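Local structure of DUF2442 domain-containing protein (Nitrosomonas europaea, 2AUW) at residues Phe7-Leu11 with Arg76-Tyr80; Leu17-Leu22 with Glu33-Gly37; Ile49-Phe55 with Trp69-Glu73; Phe95-Met99 with Val120-Arg124. The protein is of unknown function but may bind DNA. One frame throughout, in Å; residues are numbered along the deposited sequence. Where two conformers were deposited one is given.

Interaction 1. Residues Phe7-Leu11 with Arg76-Tyr80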
loop_
_atom_site.group_PDB
_atom_site.type_symbol
_atom_site.label_atom_id
_atom_site.label_comp_id
_atom_site.label_asym_id
_atom_site.label_seq_id
_atom_site.Cartn_x
_atom_site.Cartn_y
_atom_site.Cartn_z
ATOM N N PHE B 7 3.944 -9.429 4.230
ATOM C CA PHE B 7 5.297 -9.663 4.731
ATOM C C PHE B 7 6.300 -9.184 3.671
ATOM O O PHE B 7 6.396 -9.702 2.528
ATOM C CB PHE B 7 5.488 -11.146 5.133
ATOM C CG PHE B 7 6.870 -11.476 5.672
ATOM C CD1 PHE B 7 7.268 -11.069 6.949
ATOM C CD2 PHE B 7 7.763 -12.224 4.901
ATOM C CE1 PHE B 7 8.567 -11.374 7.433
ATOM C CE2 PHE B 7 9.054 -12.546 5.384
ATOM C CZ PHE B 7 9.449 -12.114 6.661
ATOM N N PHE B 8 7.022 -8.153 4.047
ATOM C CA PHE B 8 7.891 -7.451 3.105
ATOM C C PHE B 8 9.096 -8.325 2.634
ATOM O O PHE B 8 9.263 -8.546 1.437
ATOM C CB PHE B 8 8.309 -6.065 3.659
ATOM C CG PHE B 8 9.394 -5.391 2.830
ATOM C CD1 PHE B 8 9.064 -4.725 1.641
ATOM C CD2 PHE B 8 10.737 -5.485 3.201
ATOM C CE1 PHE B 8 10.062 -4.133 0.836
ATOM C CE2 PHE B 8 11.745 -4.902 2.425
ATOM C CZ PHE B 8 11.407 -4.211 1.231
ATOM N N PRO B 9 9.890 -8.884 3.562
ATOM C CA PRO B 9 11.076 -9.645 3.078
ATOM C C PRO B 9 10.766 -10.859 2.190
ATOM O O PRO B 9 9.756 -11.564 2.381
ATOM C CB PRO B 9 11.747 -10.119 4.387
ATOM C CG PRO B 9 11.233 -9.198 5.425
ATOM C CD PRO B 9 9.815 -8.908 5.033
ATOM N N LYS B 10 11.623 -11.096 1.198
ATOM C CA LYS B 10 11.525 -12.294 0.369
ATOM C C LYS B 10 12.667 -13.214 0.765
ATOM O O LYS B 10 13.771 -12.754 0.987
ATOM C CB LYS B 10 11.675 -11.956 -1.130
ATOM C CG LYS B 10 10.559 -11.070 -1.682
ATOM C CD LYS B 10 11.027 -10.354 -2.970
ATOM C CE LYS B 10 10.201 -9.105 -3.257
ATOM N NZ LYS B 10 9.002 -9.385 -4.110
ATOM N N LEU B 11 12.369 -14.494 0.894
ATOM C CA LEU B 11 13.382 -15.509 1.157
ATOM C C LEU B 11 14.071 -15.821 -0.155
ATOM O O LEU B 11 13.459 -16.367 -1.079
ATOM C CB LEU B 11 12.741 -16.788 1.725
ATOM C CG LEU B 11 13.688 -17.951 2.026
ATOM C CD1 LEU B 11 14.769 -17.521 3.061
ATOM C CD2 LEU B 11 12.957 -19.206 2.464
ATOM N N ARG B 76 7.798 -18.705 5.314
ATOM C CA ARG B 76 9.009 -17.856 5.378
ATOM C C ARG B 76 8.867 -16.771 6.453
ATOM O O ARG B 76 9.832 -16.450 7.134
ATOM C CB ARG B 76 9.381 -17.249 4.005
ATOM C CG ARG B 76 8.402 -16.220 3.503
ATOM C CD ARG B 76 8.864 -15.701 2.177
ATOM N NE ARG B 76 8.527 -14.293 1.930
ATOM C CZ ARG B 76 7.328 -13.850 1.540
ATOM N NH1 ARG B 76 7.134 -12.544 1.322
ATOM N NH2 ARG B 76 6.318 -14.703 1.392
ATOM N N ASP B 77 7.645 -16.275 6.663
ATOM C CA ASP B 77 7.426 -15.208 7.633
ATOM C C ASP B 77 7.696 -15.698 9.061
ATOM O O ASP B 77 8.280 -14.964 9.870
ATOM C CB ASP B 77 6.027 -14.568 7.487
ATOM C CG ASP B 77 4.871 -15.588 7.592
ATOM O OD1 ASP B 77 4.989 -16.719 7.079
ATOM O OD2 ASP B 77 3.851 -15.254 8.228
ATOM N N ASN B 78 7.220 -16.903 9.387
ATOM C CA ASN B 78 7.511 -17.486 10.711
ATOM C C ASN B 78 9.007 -17.725 10.868
ATOM O O ASN B 78 9.575 -17.435 11.902
ATOM C CB ASN B 78 6.748 -18.805 10.908
ATOM C CG ASN B 78 5.268 -18.656 10.621
ATOM O OD1 ASN B 78 4.618 -17.736 11.104
ATOM N ND2 ASN B 78 4.752 -19.519 9.769
ATOM N N VAL B 79 9.650 -18.263 9.830
ATOM C CA VAL B 79 11.110 -18.523 9.927
ATOM C C VAL B 79 11.884 -17.243 10.188
ATOM O O VAL B 79 12.764 -17.196 11.042
ATOM C CB VAL B 79 11.677 -19.260 8.697
ATOM C CG1 VAL B 79 13.215 -19.318 8.817
ATOM C CG2 VAL B 79 11.091 -20.682 8.639
ATOM N N TYR B 80 11.513 -16.177 9.463
ATOM C CA TYR B 80 12.114 -14.859 9.707
ATOM C C TYR B 80 11.945 -14.408 11.175
ATOM O O TYR B 80 12.919 -14.010 11.847
ATOM C CB TYR B 80 11.502 -13.856 8.709
ATOM C CG TYR B 80 12.179 -12.534 8.650
ATOM C CD1 TYR B 80 13.276 -12.323 7.780
ATOM C CD2 TYR B 80 11.727 -11.473 9.417
ATOM C CE1 TYR B 80 13.894 -11.088 7.701
ATOM C CE2 TYR B 80 12.357 -10.232 9.360
ATOM C CZ TYR B 80 13.440 -10.056 8.494
ATOM O OH TYR B 80 14.012 -8.813 8.451
#

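Interaction 2. Residues Leu17-Leu22 with Glu33-Gly37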
loop_
_atom_site.group_PDB
_atom_site.type_symbol
_atom_site.label_atom_id
_atom_site.label_comp_id
_atom_site.label_asym_id
_atom_site.label_seq_id
_atom_site.Cartn_x
_atom_site.Cartn_y
_atom_site.Cartn_z
ATOM N N LEU B 17 22.766 -25.965 7.689
ATOM C CA LEU B 17 24.055 -26.067 8.353
ATOM C C LEU B 17 24.096 -27.407 9.128
ATOM O O LEU B 17 23.298 -28.310 8.853
ATOM C CB LEU B 17 24.296 -24.871 9.289
ATOM C CG LEU B 17 24.163 -23.455 8.692
ATOM C CD1 LEU B 17 24.532 -22.375 9.682
ATOM C CD2 LEU B 17 24.995 -23.310 7.425
ATOM N N ALA B 18 24.995 -27.529 10.100
ATOM C CA ALA B 18 24.937 -28.667 11.040
ATOM C C ALA B 18 23.544 -28.742 11.728
ATOM O O ALA B 18 23.002 -27.708 12.138
ATOM C CB ALA B 18 26.055 -28.552 12.056
ATOM N N PRO B 19 22.942 -29.953 11.819
ATOM C CA PRO B 19 21.595 -30.073 12.408
ATOM C C PRO B 19 21.508 -29.432 13.795
ATOM O O PRO B 19 22.384 -29.681 14.624
ATOM C CB PRO B 19 21.374 -31.585 12.499
ATOM C CG PRO B 19 22.329 -32.193 11.512
ATOM C CD PRO B 19 23.479 -31.254 11.365
ATOM N N TYR B 20 20.493 -28.599 14.058
ATOM C CA TYR B 20 19.400 -28.337 13.123
ATOM C C TYR B 20 19.323 -26.865 12.780
ATOM O O TYR B 20 18.253 -26.241 12.867
ATOM C CB TYR B 20 18.069 -28.832 13.696
ATOM C CG TYR B 20 18.078 -30.325 13.855
ATOM C CD1 TYR B 20 18.445 -30.910 15.082
ATOM C CD2 TYR B 20 17.768 -31.153 12.784
ATOM C CE1 TYR B 20 18.480 -32.300 15.238
ATOM C CE2 TYR B 20 17.798 -32.554 12.924
ATOM C CZ TYR B 20 18.152 -33.112 14.166
ATOM O OH TYR B 20 18.196 -34.481 14.305
ATOM N N ARG B 21 20.468 -26.303 12.396
ATOM C CA ARG B 21 20.573 -24.869 12.094
ATOM C C ARG B 21 20.511 -24.582 10.589
ATOM O O ARG B 21 21.090 -25.321 9.792
ATOM C CB ARG B 21 21.861 -24.299 12.680
ATOM C CG ARG B 21 21.886 -22.786 12.819
ATOM C CD ARG B 21 23.017 -22.355 13.722
ATOM N NE ARG B 21 23.089 -20.906 13.929
ATOM C CZ ARG B 21 22.465 -20.249 14.908
ATOM N NH1 ARG B 21 21.710 -20.909 15.776
ATOM N NH2 ARG B 21 22.595 -18.926 15.028
ATOM N N LEU B 22 19.805 -23.509 10.216
ATOM C CA LEU B 22 19.704 -23.070 8.810
ATOM C C LEU B 22 20.333 -21.704 8.646
ATOM O O LEU B 22 20.401 -20.947 9.593
ATOM C CB LEU B 22 18.244 -23.020 8.356
ATOM C CG LEU B 22 17.365 -24.265 8.469
ATOM C CD1 LEU B 22 15.897 -23.846 8.330
ATOM C CD2 LEU B 22 17.766 -25.366 7.462
ATOM N N GLU B 33 20.775 -16.734 10.657
ATOM C CA GLU B 33 20.761 -18.143 10.995
ATOM C C GLU B 33 19.655 -18.395 12.015
ATOM O O GLU B 33 19.264 -17.513 12.779
ATOM C CB GLU B 33 22.126 -18.613 11.535
ATOM C CG GLU B 33 23.282 -18.557 10.467
ATOM C CD GLU B 33 24.650 -19.023 10.995
ATOM O OE1 GLU B 33 24.727 -19.594 12.108
ATOM O OE2 GLU B 33 25.658 -18.820 10.267
ATOM N N VAL B 34 19.172 -19.626 12.027
ATOM C CA VAL B 34 18.029 -19.937 12.889
ATOM C C VAL B 34 18.014 -21.434 13.177
ATOM O O VAL B 34 18.215 -22.264 12.265
ATOM C CB VAL B 34 16.706 -19.517 12.197
ATOM C CG1 VAL B 34 16.510 -20.265 10.888
ATOM C CG2 VAL B 34 15.470 -19.698 13.165
ATOM N N ASP B 35 17.745 -21.775 14.431
ATOM C CA ASP B 35 17.617 -23.184 14.825
ATOM C C ASP B 35 16.156 -23.583 14.699
ATOM O O ASP B 35 15.253 -22.850 15.158
ATOM C CB ASP B 35 18.088 -23.358 16.265
ATOM C CG ASP B 35 18.378 -24.807 16.612
ATOM O OD1 ASP B 35 17.450 -25.620 16.644
ATOM O OD2 ASP B 35 19.549 -25.123 16.842
ATOM N N VAL B 36 15.912 -24.723 14.059
ATOM C CA VAL B 36 14.553 -25.253 13.932
ATOM C C VAL B 36 14.395 -26.618 14.631
ATOM O O VAL B 36 13.388 -27.265 14.451
ATOM C CB VAL B 36 14.050 -25.360 12.463
ATOM C CG1 VAL B 36 13.855 -23.968 11.857
ATOM C CG2 VAL B 36 15.029 -26.218 11.596
ATOM N N GLY B 37 15.408 -27.034 15.382
ATOM C CA GLY B 37 15.429 -28.360 16.034
ATOM C C GLY B 37 14.289 -28.546 17.028
ATOM O O GLY B 37 13.629 -29.587 17.046
HETATM O O HOH W 1 20.203 -27.687 16.631
#

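Interaction 3. Residues Ile49-Phe55 with Trp69-Glu73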
loop_
_atom_site.group_PDB
_atom_site.type_symbol
_atom_site.label_atom_id
_atom_site.label_comp_id
_atom_site.label_asym_id
_atom_site.label_seq_id
_atom_site.Cartn_x
_atom_site.Cartn_y
_atom_site.Cartn_z
ATOM N N ILE B 49 12.339 -35.385 9.279
ATOM C CA ILE B 49 13.299 -34.298 9.035
ATOM C C ILE B 49 14.449 -34.299 10.030
ATOM O O ILE B 49 15.520 -33.751 9.753
ATOM C CB ILE B 49 12.588 -32.902 8.914
ATOM C CG1 ILE B 49 11.596 -32.947 7.749
ATOM C CG2 ILE B 49 13.621 -31.807 8.648
ATOM C CD1 ILE B 49 10.481 -31.937 7.789
ATOM N N LEU B 50 14.248 -34.962 11.171
ATOM C CA LEU B 50 15.270 -35.057 12.216
ATOM C C LEU B 50 16.498 -35.905 11.814
ATOM O O LEU B 50 17.579 -35.784 12.409
ATOM C CB LEU B 50 14.651 -35.563 13.538
ATOM C CG LEU B 50 13.683 -34.639 14.298
ATOM C CD1 LEU B 50 13.068 -35.405 15.486
ATOM C CD2 LEU B 50 14.421 -33.408 14.815
ATOM N N ASP B 51 16.325 -36.740 10.794
ATOM C CA ASP B 51 17.431 -37.475 10.181
ATOM C C ASP B 51 18.356 -36.481 9.502
ATOM O O ASP B 51 17.890 -35.692 8.668
ATOM C CB ASP B 51 16.878 -38.432 9.131
ATOM C CG ASP B 51 17.935 -39.416 8.594
ATOM O OD1 ASP B 51 19.158 -39.272 8.862
ATOM O OD2 ASP B 51 17.513 -40.368 7.911
ATOM N N PRO B 52 19.660 -36.499 9.853
ATOM C CA PRO B 52 20.613 -35.523 9.300
ATOM C C PRO B 52 20.682 -35.468 7.765
ATOM O O PRO B 52 20.966 -34.401 7.208
ATOM C CB PRO B 52 21.953 -35.953 9.894
ATOM C CG PRO B 52 21.581 -36.737 11.165
ATOM C CD PRO B 52 20.306 -37.436 10.801
ATOM N N GLU B 53 20.418 -36.602 7.118
ATOM C CA GLU B 53 20.411 -36.703 5.656
ATOM C C GLU B 53 19.187 -36.004 5.076
ATOM O O GLU B 53 19.278 -35.295 4.070
ATOM C CB GLU B 53 20.438 -38.172 5.218
ATOM C CG GLU B 53 21.618 -38.968 5.767
ATOM C CD GLU B 53 21.871 -40.250 4.989
ATOM O OE1 GLU B 53 22.941 -40.340 4.349
ATOM O OE2 GLU B 53 21.000 -41.154 5.008
ATOM N N ALA B 54 18.048 -36.188 5.736
ATOM C CA ALA B 54 16.799 -35.586 5.314
ATOM C C ALA B 54 16.858 -34.073 5.542
ATOM O O ALA B 54 16.512 -33.312 4.649
ATOM C CB ALA B 54 15.612 -36.226 6.027
ATOM N N PHE B 55 17.360 -33.649 6.706
ATOM C CA PHE B 55 17.470 -32.223 7.060
ATOM C C PHE B 55 18.290 -31.442 6.030
ATOM O O PHE B 55 17.947 -30.312 5.669
ATOM C CB PHE B 55 18.114 -32.069 8.444
ATOM C CG PHE B 55 18.311 -30.638 8.864
ATOM C CD1 PHE B 55 17.232 -29.890 9.330
ATOM C CD2 PHE B 55 19.576 -30.046 8.799
ATOM C CE1 PHE B 55 17.403 -28.553 9.712
ATOM C CE2 PHE B 55 19.765 -28.734 9.180
ATOM C CZ PHE B 55 18.659 -27.980 9.651
ATOM N N TRP B 69 11.320 -29.294 3.195
ATOM C CA TRP B 69 12.147 -30.496 3.131
ATOM C C TRP B 69 11.328 -31.473 2.310
ATOM O O TRP B 69 11.753 -31.875 1.233
ATOM C CB TRP B 69 12.459 -31.088 4.513
ATOM C CG TRP B 69 13.433 -30.287 5.338
ATOM C CD1 TRP B 69 14.769 -30.481 5.444
ATOM C CD2 TRP B 69 13.119 -29.162 6.171
ATOM N NE1 TRP B 69 15.320 -29.567 6.314
ATOM C CE2 TRP B 69 14.321 -28.722 6.749
ATOM C CE3 TRP B 69 11.922 -28.489 6.489
ATOM C CZ2 TRP B 69 14.374 -27.641 7.626
ATOM C CZ3 TRP B 69 11.981 -27.385 7.341
ATOM C CH2 TRP B 69 13.189 -26.986 7.914
ATOM N N PHE B 70 10.141 -31.817 2.804
ATOM C CA PHE B 70 9.195 -32.630 2.027
ATOM C C PHE B 70 7.959 -31.863 1.543
ATOM O O PHE B 70 7.588 -31.969 0.378
ATOM C CB PHE B 70 8.791 -33.908 2.782
ATOM C CG PHE B 70 9.957 -34.719 3.279
ATOM C CD1 PHE B 70 10.278 -34.740 4.633
ATOM C CD2 PHE B 70 10.733 -35.472 2.388
ATOM C CE1 PHE B 70 11.360 -35.484 5.101
ATOM C CE2 PHE B 70 11.821 -36.230 2.841
ATOM C CZ PHE B 70 12.137 -36.236 4.205
ATOM N N ASP B 71 7.327 -31.087 2.427
ATOM C CA ASP B 71 6.071 -30.413 2.085
ATOM C C ASP B 71 5.830 -29.101 2.847
ATOM O O ASP B 71 5.266 -29.112 3.957
ATOM C CB ASP B 71 4.876 -31.350 2.299
ATOM C CG ASP B 71 3.564 -30.737 1.839
ATOM O OD1 ASP B 71 3.581 -29.814 0.986
ATOM O OD2 ASP B 71 2.509 -31.174 2.337
ATOM N N THR B 72 6.241 -27.989 2.233
ATOM C CA THR B 72 5.932 -26.640 2.725
ATOM C C THR B 72 5.858 -26.546 4.276
ATOM O O THR B 72 4.874 -26.051 4.833
ATOM C CB THR B 72 4.591 -26.144 2.121
ATOM O OG1 THR B 72 3.559 -27.091 2.435
ATOM C CG2 THR B 72 4.693 -25.997 0.607
ATOM N N GLU B 73 6.892 -27.010 4.962
ATOM C CA GLU B 73 6.807 -27.162 6.422
ATOM C C GLU B 73 6.732 -25.836 7.174
ATOM O O GLU B 73 5.871 -25.682 8.059
ATOM C CB GLU B 73 7.936 -28.030 6.980
ATOM C CG GLU B 73 7.780 -29.526 6.657
ATOM C CD GLU B 73 8.307 -29.900 5.271
ATOM O OE1 GLU B 73 8.331 -31.099 4.944
ATOM O OE2 GLU B 73 8.695 -28.987 4.517
#

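Interaction 4. Residues Phe95-Met99 with Val120-Arg124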
loop_
_atom_site.group_PDB
_atom_site.type_symbol
_atom_site.label_atom_id
_atom_site.label_comp_id
_atom_site.label_asym_id
_atom_site.label_seq_id
_atom_site.Cartn_x
_atom_site.Cartn_y
_atom_site.Cartn_z
ATOM N N PHE B 95 5.153 -8.104 17.636
ATOM C CA PHE B 95 4.471 -6.829 17.452
ATOM C C PHE B 95 3.024 -7.038 16.980
ATOM O O PHE B 95 2.085 -6.426 17.522
ATOM C CB PHE B 95 5.251 -5.958 16.446
ATOM C CG PHE B 95 4.718 -4.550 16.309
ATOM C CD1 PHE B 95 5.035 -3.576 17.271
ATOM C CD2 PHE B 95 3.907 -4.195 15.227
ATOM C CE1 PHE B 95 4.558 -2.257 17.181
ATOM C CE2 PHE B 95 3.412 -2.869 15.107
ATOM C CZ PHE B 95 3.753 -1.894 16.094
ATOM N N GLY B 96 2.846 -7.882 15.974
ATOM C CA GLY B 96 1.499 -8.244 15.489
ATOM C C GLY B 96 0.632 -8.920 16.552
ATOM O O GLY B 96 -0.568 -8.631 16.652
ATOM N N ASP B 97 1.232 -9.785 17.363
ATOM C CA ASP B 97 0.540 -10.424 18.497
ATOM C C ASP B 97 0.078 -9.379 19.520
ATOM O O ASP B 97 -1.045 -9.456 20.022
ATOM C CB ASP B 97 1.456 -11.427 19.197
ATOM C CG ASP B 97 1.659 -12.719 18.401
ATOM O OD1 ASP B 97 1.040 -12.900 17.332
ATOM O OD2 ASP B 97 2.448 -13.559 18.865
ATOM N N TRP B 98 0.940 -8.397 19.818
ATOM C CA TRP B 98 0.565 -7.278 20.680
ATOM C C TRP B 98 -0.626 -6.485 20.142
ATOM O O TRP B 98 -1.528 -6.140 20.902
ATOM C CB TRP B 98 1.775 -6.362 20.961
ATOM C CG TRP B 98 1.432 -5.057 21.613
ATOM C CD1 TRP B 98 1.267 -4.812 22.951
ATOM C CD2 TRP B 98 1.265 -3.797 20.949
ATOM N NE1 TRP B 98 0.969 -3.475 23.151
ATOM C CE2 TRP B 98 0.970 -2.835 21.938
ATOM C CE3 TRP B 98 1.335 -3.395 19.599
ATOM C CZ2 TRP B 98 0.741 -1.492 21.629
ATOM C CZ3 TRP B 98 1.093 -2.047 19.286
ATOM C CH2 TRP B 98 0.790 -1.124 20.303
HETATM N N MSE B 99 -0.644 -6.207 18.839
HETATM C CA MSE B 99 -1.806 -5.563 18.217
HETATM C C MSE B 99 -3.070 -6.437 18.322
HETATM O O MSE B 99 -4.143 -5.973 18.761
HETATM C CB MSE B 99 -1.529 -5.242 16.744
HETATM C CG MSE B 99 -0.460 -4.144 16.506
HETATM SE SE MSE B 99 -0.259 -3.803 14.580
HETATM C CE MSE B 99 -0.335 -5.574 14.022
ATOM N N VAL B 120 3.832 2.007 12.297
ATOM C CA VAL B 120 3.137 0.803 12.752
ATOM C C VAL B 120 3.096 -0.263 11.647
ATOM O O VAL B 120 3.430 -1.418 11.885
ATOM C CB VAL B 120 1.715 1.117 13.287
ATOM C CG1 VAL B 120 0.941 -0.178 13.648
ATOM C CG2 VAL B 120 1.808 2.054 14.510
ATOM N N SER B 121 2.638 0.119 10.459
ATOM C CA SER B 121 2.632 -0.782 9.311
ATOM C C SER B 121 4.032 -1.334 8.970
ATOM O O SER B 121 4.196 -2.522 8.748
ATOM C CB SER B 121 2.066 -0.065 8.096
ATOM O OG SER B 121 2.050 -0.931 6.983
ATOM N N TYR B 122 5.039 -0.476 8.952
ATOM C CA TYR B 122 6.405 -0.941 8.640
ATOM C C TYR B 122 6.898 -2.023 9.593
ATOM O O TYR B 122 7.468 -3.028 9.153
ATOM C CB TYR B 122 7.392 0.231 8.565
ATOM C CG TYR B 122 7.526 0.784 7.144
ATOM C CD1 TYR B 122 8.760 0.780 6.489
ATOM C CD2 TYR B 122 6.417 1.265 6.445
ATOM C CE1 TYR B 122 8.905 1.263 5.190
ATOM C CE2 TYR B 122 6.552 1.784 5.131
ATOM C CZ TYR B 122 7.800 1.773 4.515
ATOM O OH TYR B 122 7.966 2.264 3.228
ATOM N N TYR B 123 6.638 -1.807 10.879
ATOM C CA TYR B 123 6.983 -2.777 11.930
ATOM C C TYR B 123 6.173 -4.064 11.790
ATOM O O TYR B 123 6.719 -5.167 11.892
ATOM C CB TYR B 123 6.763 -2.176 13.315
ATOM C CG TYR B 123 7.651 -0.997 13.688
ATOM C CD1 TYR B 123 7.162 0.031 14.501
ATOM C CD2 TYR B 123 8.987 -0.910 13.251
ATOM C CE1 TYR B 123 7.982 1.135 14.878
ATOM C CE2 TYR B 123 9.792 0.178 13.616
ATOM C CZ TYR B 123 9.287 1.195 14.414
ATOM O OH TYR B 123 10.092 2.280 14.753
ATOM N N ARG B 124 4.868 -3.907 11.563
ATOM C CA ARG B 124 3.945 -5.030 11.442
ATOM C C ARG B 124 4.337 -5.966 10.282
ATOM O O ARG B 124 4.163 -7.174 10.372
ATOM C CB ARG B 124 2.528 -4.470 11.179
ATOM C CG ARG B 124 1.390 -5.428 11.379
ATOM C CD ARG B 124 0.071 -4.805 10.917
ATOM N NE ARG B 124 -0.190 -4.968 9.477
ATOM C CZ ARG B 124 -0.732 -6.055 8.908
ATOM N NH1 ARG B 124 -0.933 -6.082 7.596
ATOM N NH2 ARG B 124 -1.077 -7.115 9.634
#

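Interaction 1. Residues Phe7-Leu11 with Arg76-Tyr80
F7 and R76, with Y80 and P9 beside them, make most of the contact between the lead-in to strand 11-16 and the first turn of helix 76-86. The apolar part centres on the F7 ring. D77 CB stands over one face, 3.7 Å from the ring centroid of F7 and 14° off the normal, while P9 CD covers the opposite face. F7 CZ packs 3.4 Å from Y80 CB, and the two rings form an offset edge-to-face pair, the F7 edge toward the Y80 face, with centroids 5.3 Å apart and planes at 73°. P9 CG lies over a Y80 face as a CH-pi contact, 4.1 Å from the Y80 ring centroid; the Y80 hydroxyl is tied to E30.

The polar part is a side-on grip. R76 NE and R76 NH1 each donate to P9 O at 3.0 Å, NE in the carbonyl plane on a lone pair and NH1 tilted from it. The arm reaches the carbonyl because CG sits between the backbone N and C (chi1 68°) and the chain bends at chi3. F7 CD2 lies over a face of the same guanidinium. Replacing R76 with an alanine would probably leave P9 O without both of these donors and remove the group lying along the F7 ring edge. Two donors on one oxygen restrain the guanidinium's rotation, consistent with its tying residues 7-11 to the helix start.

Interaction 2. Residues Leu17-Leu22 with Glu33-Gly37
Y20 rests its CB on the backbone of G37, 3.6 Å from G37 CA, while its ring continues toward L50, where the hydroxyl probably hydrogen-bonds L50 O. Y20 O takes an almost linear bond from V36 N, 3.0 Å long with 179° at the hydrogen. Beyond it the backbones pair as the antiparallel hairpin of strands 21-26 and 31-35, with R21 and D35 a non-hydrogen-bonded pair and L22 and V34 a hydrogen-bonded one. L22 N reaches V34 O at 2.9 Å, and V34 N returns to L22 O. On the sheet face of L22 and V34, L22 CB meets V34 CG1 at 4.1 Å, and L22 CD1 touches V36 CG1; V34 is further covered by helix 76-86. R21 lies on the other face. In the conformer described its arm is extended, and R21 NE, in the guanidinium plane, meets the anti lone pair of E33 OE1 in a 2.8 Å salt bridge. The carboxylate of E33 stands 75° from that plane, meets R23 through OE2, and has L17 CD1 against E33 CD at 3.6 Å. For the D35 conformer described, OD1 accepts from G37 N in an Asx turn, and a water links D35 OD2 to Y20 N.

Interaction 3. Residues Ile49-Phe55 with Trp69-Glu73
I49 sets its CG2 methyl squarely over the five-membered ring of the W69 indole, 3.5 Å from its centroid and 1° off its normal. The other branch, with CG1 placed beside the backbone N (chi1 -60°), fans out past the indole: I49 CG1 runs alongside F70, 3.7 Å from F70 CE1, and I49 CD1 packs against the E73 side chain, near CG and OE1. A54 CB meets the far end of the F70 ring at F70 CZ (3.9 Å). F55 lies beside W69 and points the same way; their rings are near parallel but slid apart, so contact falls at F55 CE1 and W69 CZ2 (3.8 Å) instead of through a full stack.

The contact thus joins the short helix 52-55 and the residues leading into it to the loop that follows strand 67-68, with L22 of strand 21-26 also touching both F55 and W69. At the indole's edge, W69 NE1 gives a weak, bent bond at 2.8 Å to F55 O, on the last residue of that short helix.

Farther out, the E73 carboxylate gathers the loop's amides. E73 OE1 accepts from F70 N and, at 2.7 Å, from D71 N, while E73 OE2 accepts from W69 N at 3.0 Å. These three donors fix the carboxylate: W69 N and D71 N approach from opposite faces, F70 N nearer its plane on the syn side of OE1.

Interaction 4. Residues Phe95-Met99 with Val120-Arg124
F95 turns its ring toward helix 117-124 and meets Y123 and V120 from different sides. Its CG lies opposite the backbone N (chi1 -173°), which carries the ring across the gap between the helices. One face receives the CB of Y123, 4.0 Å from the F95 ring centroid and close to its normal; the Y123 ring presents its edge to that face, as the 72° between the planes and the 5.8 Å between the F95 and Y123 ring centroids show. W98 CE3 of the same helix lies over the opposite face, offset toward the rim. V120 enters in the plane of the ring, with V120 CG1 3.9 Å from F95 CE2.

That same methyl also serves M99, a selenomethionine: M99 SE lies 3.9 Å from V120 CG1 as the two side chains slide past each other. M99 crosses the R124 arm at about a right angle, although the spacing modelled at its terminal methyl is doubtful. R124 carries its guanidinium off to N4 O and E5. Replacing F95 with an alanine would probably open a gap between the helices, leaving Y123 without the ring face it packs on and V120 CG1 with M99 SE but no aromatic edge.

No hydrogen bond spans segments 95-99 and 120-124, whose axes come within 10.3 Å, with 122° between their N-to-C directions. V120 also touches L106 and A109 of helix 106-113, and F95 touches L113. Helices 106-113 and 117-124, joined by a short turn and packed on a third helix through buried side chains, are consistent with a helix-turn-helix DNA-binding unit.

Along the chain, interactions 2 and 3 fall in series inside the loop closed by interaction 1, and interaction 4 follows. Interactions 2 and 3 are neighbours, their centres about 12 Å apart: L22 packs on F55, so the hairpin and helix 52-55 share one apolar region. Interaction 1 touches interaction 2 through V79 and V34, which sets helix 76-86 against the sheet. Interaction 4 belongs to the later helices; its centre is about 14 Å from that of interaction 1 and about 31 Å from that of interaction 3, without touching either. The contacts therefore describe an alpha-beta part, closed by interaction 1, and a helical part that may be the DNA-binding one.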